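PDB 4DZ4: agmatinase from Burkholderia thailandensis, which probably hydrolyses agmatine to putrescine and urea, using two manganese ions bound in each subunit. Local coordinates for residues E7-D12 with R16-Y21; L96-Y101 with D311-W316. All coordinates share one frame; numbering follows the deposited sequence.

In the fold
Contacts 1 and 2 come in series along the chain: the loop around helix 13-16 closes on itself before strand 98-103 begins, and only helix 300-323, near the C-terminus, completes contact 2. Their centres are about 18 Å apart. Contact 1 lies at the periphery, about 26 Å from the chain centre, beside a second subunit; contact 2 is buried about 11 Å from that centre, where the final helix covers the parallel sheet. They meet through 16-21 and 96-101, with Val20 CG2 3.5 Å from Ala97 CB. The N-terminal loop thus packs against the edge region of the arginase-family core, and both contacts lie away from the manganese site.

Contact 1 (E7-D12 with R16-Y21); sequences ETLYGD and RRPSVY
Arg16 reaches back to Glu7, Leu9 and Gly11, folding the N-terminal loop of this arginase-family subunit back on itself. Arg16 NH2 forms a salt bridge with Glu7 OE2 at 2.9 Å; the oxygen lies nearly in the guanidinium plane, yet the nitrogen approaches from above the carboxylate, whose plane is turned 61° from that of the guanidinium. Arg16 NH1 donates to Gly11 O at 3.0 Å. Over one face lies Leu9 CD2, 3.7 Å from Arg16 NH2, while the other methyl, Leu9 CD1, rests on Arg17 CG at 3.6 Å. The bend in the arginine chain (chi3 70°) turns the guanidinium back over the loop.

In the next shell, Glu7 OE1 also takes the backbone N-H of Gly3. Gly11, whose carbonyl receives Arg16 NH1, has a positive phi (94°). Asp12 OD1 takes the backbone N-H of Val32, while OD2 makes a salt bridge with Arg42 of the second subunit. A water also bridges the carboxylate and guanidinium, donating to Glu7 OE2 and accepting from Arg16 NE, with its oxygen 3.0 Å from Arg16 NE.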
loop_
_atom_site.group_PDB
_atom_site.type_symbol
_atom_site.label_atom_id
_atom_site.label_comp_id
_atom_site.label_asym_id
_atom_site.label_seq_id
_atom_site.Cartn_x
_atom_site.Cartn_y
_atom_site.Cartn_z
ATOM N N GLU B 7 -30.503 29.285 -11.446
ATOM C CA GLU B 7 -29.127 28.760 -11.268
ATOM C C GLU B 7 -29.168 27.236 -11.284
ATOM O O GLU B 7 -29.886 26.614 -10.499
ATOM C CB GLU B 7 -28.520 29.234 -9.943
ATOM C CG GLU B 7 -27.056 28.817 -9.780
ATOM C CD GLU B 7 -26.430 29.197 -8.441
ATOM O OE1 GLU B 7 -27.157 29.487 -7.449
ATOM O OE2 GLU B 7 -25.169 29.203 -8.384
ATOM N N THR B 8 -28.404 26.638 -12.190
ATOM C CA THR B 8 -28.212 25.197 -12.172
ATOM C C THR B 8 -27.073 24.946 -11.194
ATOM O O THR B 8 -26.124 25.733 -11.137
ATOM C CB THR B 8 -27.788 24.676 -13.549
ATOM O OG1 THR B 8 -26.466 25.162 -13.830
ATOM C CG2 THR B 8 -28.771 25.126 -14.644
ATOM N N LEU B 9 -27.185 23.877 -10.408
ATOM C CA LEU B 9 -26.189 23.553 -9.414
ATOM C C LEU B 9 -25.401 22.351 -9.906
ATOM O O LEU B 9 -25.694 21.215 -9.553
ATOM C CB LEU B 9 -26.860 23.246 -8.074
ATOM C CG LEU B 9 -27.695 24.368 -7.443
ATOM C CD1 LEU B 9 -28.125 23.926 -6.062
ATOM C CD2 LEU B 9 -26.914 25.673 -7.355
ATOM N N TYR B 10 -24.434 22.607 -10.763
ATOM C CA TYR B 10 -23.522 21.566 -11.183
ATOM C C TYR B 10 -22.333 21.631 -10.250
ATOM O O TYR B 10 -21.526 22.548 -10.348
ATOM C CB TYR B 10 -23.086 21.791 -12.635
ATOM C CG TYR B 10 -24.180 21.484 -13.627
ATOM C CD1 TYR B 10 -24.427 20.174 -14.028
ATOM C CD2 TYR B 10 -24.964 22.486 -14.159
ATOM C CE1 TYR B 10 -25.439 19.868 -14.924
ATOM C CE2 TYR B 10 -25.986 22.191 -15.063
ATOM C CZ TYR B 10 -26.217 20.880 -15.432
ATOM O OH TYR B 10 -27.214 20.554 -16.334
ATOM N N GLY B 11 -22.247 20.668 -9.329
ATOM C CA GLY B 11 -21.083 20.580 -8.447
ATOM C C GLY B 11 -21.254 21.293 -7.119
ATOM O O GLY B 11 -21.885 22.356 -7.044
ATOM N N ASP B 12 -20.695 20.705 -6.069
ATOM C CA ASP B 12 -20.574 21.341 -4.744
ATOM C C ASP B 12 -21.930 21.645 -4.126
ATOM O O ASP B 12 -22.110 22.655 -3.465
ATOM C CB ASP B 12 -19.699 22.608 -4.828
ATOM C CG ASP B 12 -18.276 22.284 -5.188
ATOM O OD1 ASP B 12 -17.747 21.336 -4.590
ATOM O OD2 ASP B 12 -17.693 22.994 -6.034
ATOM N N ARG B 16 -23.860 24.705 -1.715
ATOM C CA ARG B 16 -24.593 25.585 -2.634
ATOM C C ARG B 16 -26.122 25.426 -2.564
ATOM O O ARG B 16 -26.870 26.394 -2.812
ATOM C CB ARG B 16 -24.137 25.367 -4.087
ATOM C CG ARG B 16 -22.686 25.751 -4.382
ATOM C CD ARG B 16 -22.319 25.349 -5.813
ATOM N NE ARG B 16 -23.000 26.187 -6.800
ATOM C CZ ARG B 16 -23.149 25.897 -8.098
ATOM N NH1 ARG B 16 -22.676 24.759 -8.604
ATOM N NH2 ARG B 16 -23.763 26.764 -8.909
ATOM N N ARG B 17 -26.614 24.227 -2.272
ATOM C CA ARG B 17 -28.077 24.018 -2.242
ATOM C C ARG B 17 -28.782 24.879 -1.190
ATOM O O ARG B 17 -28.454 24.844 -0.012
ATOM C CB ARG B 17 -28.434 22.540 -2.007
ATOM C CG ARG B 17 -28.494 21.693 -3.267
ATOM C CD ARG B 17 -29.166 20.346 -2.996
ATOM N NE ARG B 17 -28.548 19.797 -1.811
ATOM C CZ ARG B 17 -27.478 19.020 -1.798
ATOM N NH1 ARG B 17 -26.888 18.619 -2.928
ATOM N NH2 ARG B 17 -26.987 18.659 -0.628
ATOM N N PRO B 18 -29.801 25.631 -1.614
ATOM C CA PRO B 18 -30.512 26.507 -0.693
ATOM C C PRO B 18 -31.470 25.771 0.258
ATOM O O PRO B 18 -31.825 26.331 1.284
ATOM C CB PRO B 18 -31.325 27.416 -1.627
ATOM C CG PRO B 18 -31.481 26.618 -2.887
ATOM C CD PRO B 18 -30.218 25.811 -3.018
ATOM N N SER B 19 -31.910 24.564 -0.098
ATOM C CA SER B 19 -32.882 23.788 0.690
ATOM C C SER B 19 -32.222 22.517 1.199
ATOM O O SER B 19 -31.259 22.044 0.593
ATOM C CB SER B 19 -34.090 23.416 -0.183
ATOM O OG SER B 19 -34.863 22.332 0.331
ATOM N N VAL B 20 -32.770 21.978 2.294
ATOM C CA VAL B 20 -32.316 20.678 2.831
ATOM C C VAL B 20 -32.722 19.494 1.960
ATOM O O VAL B 20 -32.114 18.431 2.065
ATOM C CB VAL B 20 -32.816 20.429 4.288
ATOM C CG1 VAL B 20 -32.132 21.396 5.251
ATOM C CG2 VAL B 20 -34.332 20.484 4.397
ATOM N N TYR B 21 -33.735 19.677 1.109
ATOM C CA TYR B 21 -34.216 18.643 0.189
ATOM C C TYR B 21 -33.519 18.670 -1.155
ATOM O O TYR B 21 -33.068 19.730 -1.596
ATOM C CB TYR B 21 -35.714 18.837 -0.057
ATOM C CG TYR B 21 -36.512 18.579 1.190
ATOM C CD1 TYR B 21 -36.715 17.279 1.644
ATOM C CD2 TYR B 21 -37.056 19.627 1.926
ATOM C CE1 TYR B 21 -37.434 17.028 2.801
ATOM C CE2 TYR B 21 -37.787 19.378 3.067
ATOM C CZ TYR B 21 -37.962 18.075 3.511
ATOM O OH TYR B 21 -38.703 17.835 4.648
HETATM O O HOH W 1 -23.367 29.078 -6.159
HETATM O O HOH W 2 -26.206 28.728 -4.599
HETATM O O HOH W 3 -23.522 25.329 -11.728
#

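Contact 2 (L96-Y101 with D311-W316); sequences LAVIDY and DLLCLW
Leu313 O, a carbonyl oxygen on helix 300-323, has Leu96 CD2 lying against it at 3.4 Å; the turn beside it is held by the backbone bond from Leu315 N to Asp311 O, 2.9 Å long. Across the contact the side chains meet by apolar packing, with methyls of Leu96 also lying against two helix carbonyls. Leu96, just ahead of strand 98-103, fits against two residues one helical turn apart, Leu313 and Trp316. Its CD2 methyl does most of this work, coming 4.3 Å from Trp316 CB and 4.4 Å from Leu313 CB, while CD1 lies by the Trp316 carbonyl. With CG anti to the backbone N (chi1 -174°) the branch point is directed at the helix, and chi2 (75°) sets CD2 against Leu313 and CD1 by Trp316.

Two residues further on, Val98 repeats the approach from within the strand. Its CG1 meets the forked end of Leu313, 4.1 Å from CD2, and CG2 approaches the same methyl, so the two branched side chains pack obliquely across one another. Trp316 offers only its near end here: the indole leads away from 96-101, and its NE1 is satisfied by Leu283 O.

This is the helix-on-sheet layering of the arginase α/β fold, with all four touching residues buried. Beyond strand 98-103, Leu313 and Trp316 also cover Val49 of strand 49-54 and Leu133 of strand 131-136, and the Leu283 bond reaches strand 282-289. Helix 300-323 therefore spans four consecutive strands of the parallel sheet, while its residues Asp311 and Leu312 lean on helix 268-276.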
loop_
_atom_site.group_PDB
_atom_site.type_symbol
_atom_site.label_atom_id
_atom_site.label_comp_id
_atom_site.label_asym_id
_atom_site.label_seq_id
_atom_site.Cartn_x
_atom_site.Cartn_y
_atom_site.Cartn_z
ATOM N N LEU B 96 -36.899 13.197 2.433
ATOM C CA LEU B 96 -36.252 13.070 3.731
ATOM C C LEU B 96 -35.141 14.115 3.804
ATOM O O LEU B 96 -34.232 14.123 2.967
ATOM C CB LEU B 96 -35.619 11.672 3.926
ATOM C CG LEU B 96 -35.017 11.348 5.307
ATOM C CD1 LEU B 96 -36.069 11.069 6.367
ATOM C CD2 LEU B 96 -34.055 10.151 5.221
ATOM N N ALA B 97 -35.223 14.962 4.827
ATOM C CA ALA B 97 -34.316 16.103 5.013
ATOM C C ALA B 97 -33.137 15.632 5.875
ATOM O O ALA B 97 -33.283 15.385 7.066
ATOM C CB ALA B 97 -35.068 17.255 5.676
ATOM N N VAL B 98 -31.990 15.486 5.222
ATOM C CA VAL B 98 -30.765 14.952 5.839
ATOM C C VAL B 98 -29.659 15.968 5.658
ATOM O O VAL B 98 -29.449 16.442 4.534
ATOM C CB VAL B 98 -30.342 13.631 5.171
ATOM C CG1 VAL B 98 -29.112 13.022 5.874
ATOM C CG2 VAL B 98 -31.482 12.629 5.179
ATOM N N ILE B 99 -28.950 16.296 6.742
ATOM C CA ILE B 99 -27.814 17.210 6.662
ATOM C C ILE B 99 -26.562 16.533 7.214
ATOM O O ILE B 99 -26.650 15.501 7.916
ATOM C CB ILE B 99 -28.061 18.524 7.427
ATOM C CG1 ILE B 99 -28.159 18.229 8.956
ATOM C CG2 ILE B 99 -29.302 19.202 6.842
ATOM C CD1 ILE B 99 -28.085 19.420 9.910
ATOM N N ASP B 100 -25.412 17.105 6.871
ATOM C CA ASP B 100 -24.145 16.728 7.516
ATOM C C ASP B 100 -23.760 17.912 8.432
ATOM O O ASP B 100 -23.465 19.021 7.982
ATOM C CB ASP B 100 -23.082 16.408 6.445
ATOM C CG ASP B 100 -21.813 15.789 7.030
ATOM O OD1 ASP B 100 -21.518 16.065 8.205
ATOM O OD2 ASP B 100 -21.112 15.057 6.293
ATOM N N TYR B 101 -23.774 17.633 9.726
ATOM C CA TYR B 101 -23.525 18.585 10.803
ATOM C C TYR B 101 -22.027 18.891 10.909
ATOM O O TYR B 101 -21.624 19.861 11.556
ATOM C CB TYR B 101 -24.016 17.909 12.093
ATOM C CG TYR B 101 -23.889 18.680 13.423
ATOM C CD1 TYR B 101 -24.976 19.304 13.999
ATOM C CD2 TYR B 101 -22.668 18.715 14.108
ATOM C CE1 TYR B 101 -24.848 19.977 15.230
ATOM C CE2 TYR B 101 -22.520 19.400 15.306
ATOM C CZ TYR B 101 -23.606 20.011 15.872
ATOM O OH TYR B 101 -23.428 20.689 17.086
ATOM N N ASP B 311 -28.341 2.779 3.631
ATOM C CA ASP B 311 -29.531 1.965 3.890
ATOM C C ASP B 311 -30.297 2.379 5.138
ATOM O O ASP B 311 -31.529 2.328 5.132
ATOM C CB ASP B 311 -29.171 0.479 3.871
ATOM C CG ASP B 311 -28.898 -0.019 2.443
ATOM O OD1 ASP B 311 -29.530 0.497 1.497
ATOM O OD2 ASP B 311 -28.061 -0.936 2.260
ATOM N N LEU B 312 -29.589 2.811 6.185
ATOM C CA LEU B 312 -30.247 3.384 7.367
ATOM C C LEU B 312 -31.073 4.628 7.003
ATOM O O LEU B 312 -32.229 4.763 7.440
ATOM C CB LEU B 312 -29.221 3.688 8.489
ATOM C CG LEU B 312 -28.593 2.410 9.085
ATOM C CD1 LEU B 312 -27.346 2.752 9.879
ATOM C CD2 LEU B 312 -29.613 1.680 9.969
ATOM N N LEU B 313 -30.500 5.535 6.202
ATOM C CA LEU B 313 -31.285 6.684 5.704
ATOM C C LEU B 313 -32.545 6.231 4.956
ATOM O O LEU B 313 -33.600 6.820 5.119
ATOM C CB LEU B 313 -30.470 7.610 4.790
ATOM C CG LEU B 313 -29.285 8.252 5.533
ATOM C CD1 LEU B 313 -28.462 9.119 4.587
ATOM C CD2 LEU B 313 -29.806 9.104 6.673
ATOM N N CYS B 314 -32.415 5.206 4.130
ATOM C CA CYS B 314 -33.540 4.765 3.326
ATOM C C CYS B 314 -34.632 4.180 4.203
ATOM O O CYS B 314 -35.810 4.380 3.918
ATOM C CB CYS B 314 -33.054 3.781 2.250
ATOM S SG CYS B 314 -32.096 4.574 0.940
ATOM N N LEU B 315 -34.239 3.479 5.272
ATOM C CA LEU B 315 -35.207 2.957 6.247
ATOM C C LEU B 315 -36.001 4.109 6.849
ATOM O O LEU B 315 -37.234 4.037 6.927
ATOM C CB LEU B 315 -34.546 2.148 7.348
ATOM C CG LEU B 315 -33.981 0.779 6.916
ATOM C CD1 LEU B 315 -33.141 0.198 8.045
ATOM C CD2 LEU B 315 -35.119 -0.165 6.565
ATOM N N TRP B 316 -35.302 5.176 7.242
ATOM C CA TRP B 316 -36.011 6.359 7.738
ATOM C C TRP B 316 -36.903 7.035 6.713
ATOM O O TRP B 316 -37.990 7.511 7.072
ATOM C CB TRP B 316 -35.043 7.346 8.388
ATOM C CG TRP B 316 -34.605 6.939 9.779
ATOM C CD1 TRP B 316 -35.400 6.521 10.856
ATOM C CD2 TRP B 316 -33.225 6.942 10.304
ATOM N NE1 TRP B 316 -34.623 6.255 11.969
ATOM C CE2 TRP B 316 -33.314 6.497 11.710
ATOM C CE3 TRP B 316 -31.981 7.251 9.769
ATOM C CZ2 TRP B 316 -32.179 6.365 12.521
ATOM C CZ3 TRP B 316 -30.844 7.117 10.596
ATOM C CH2 TRP B 316 -30.955 6.716 11.950
#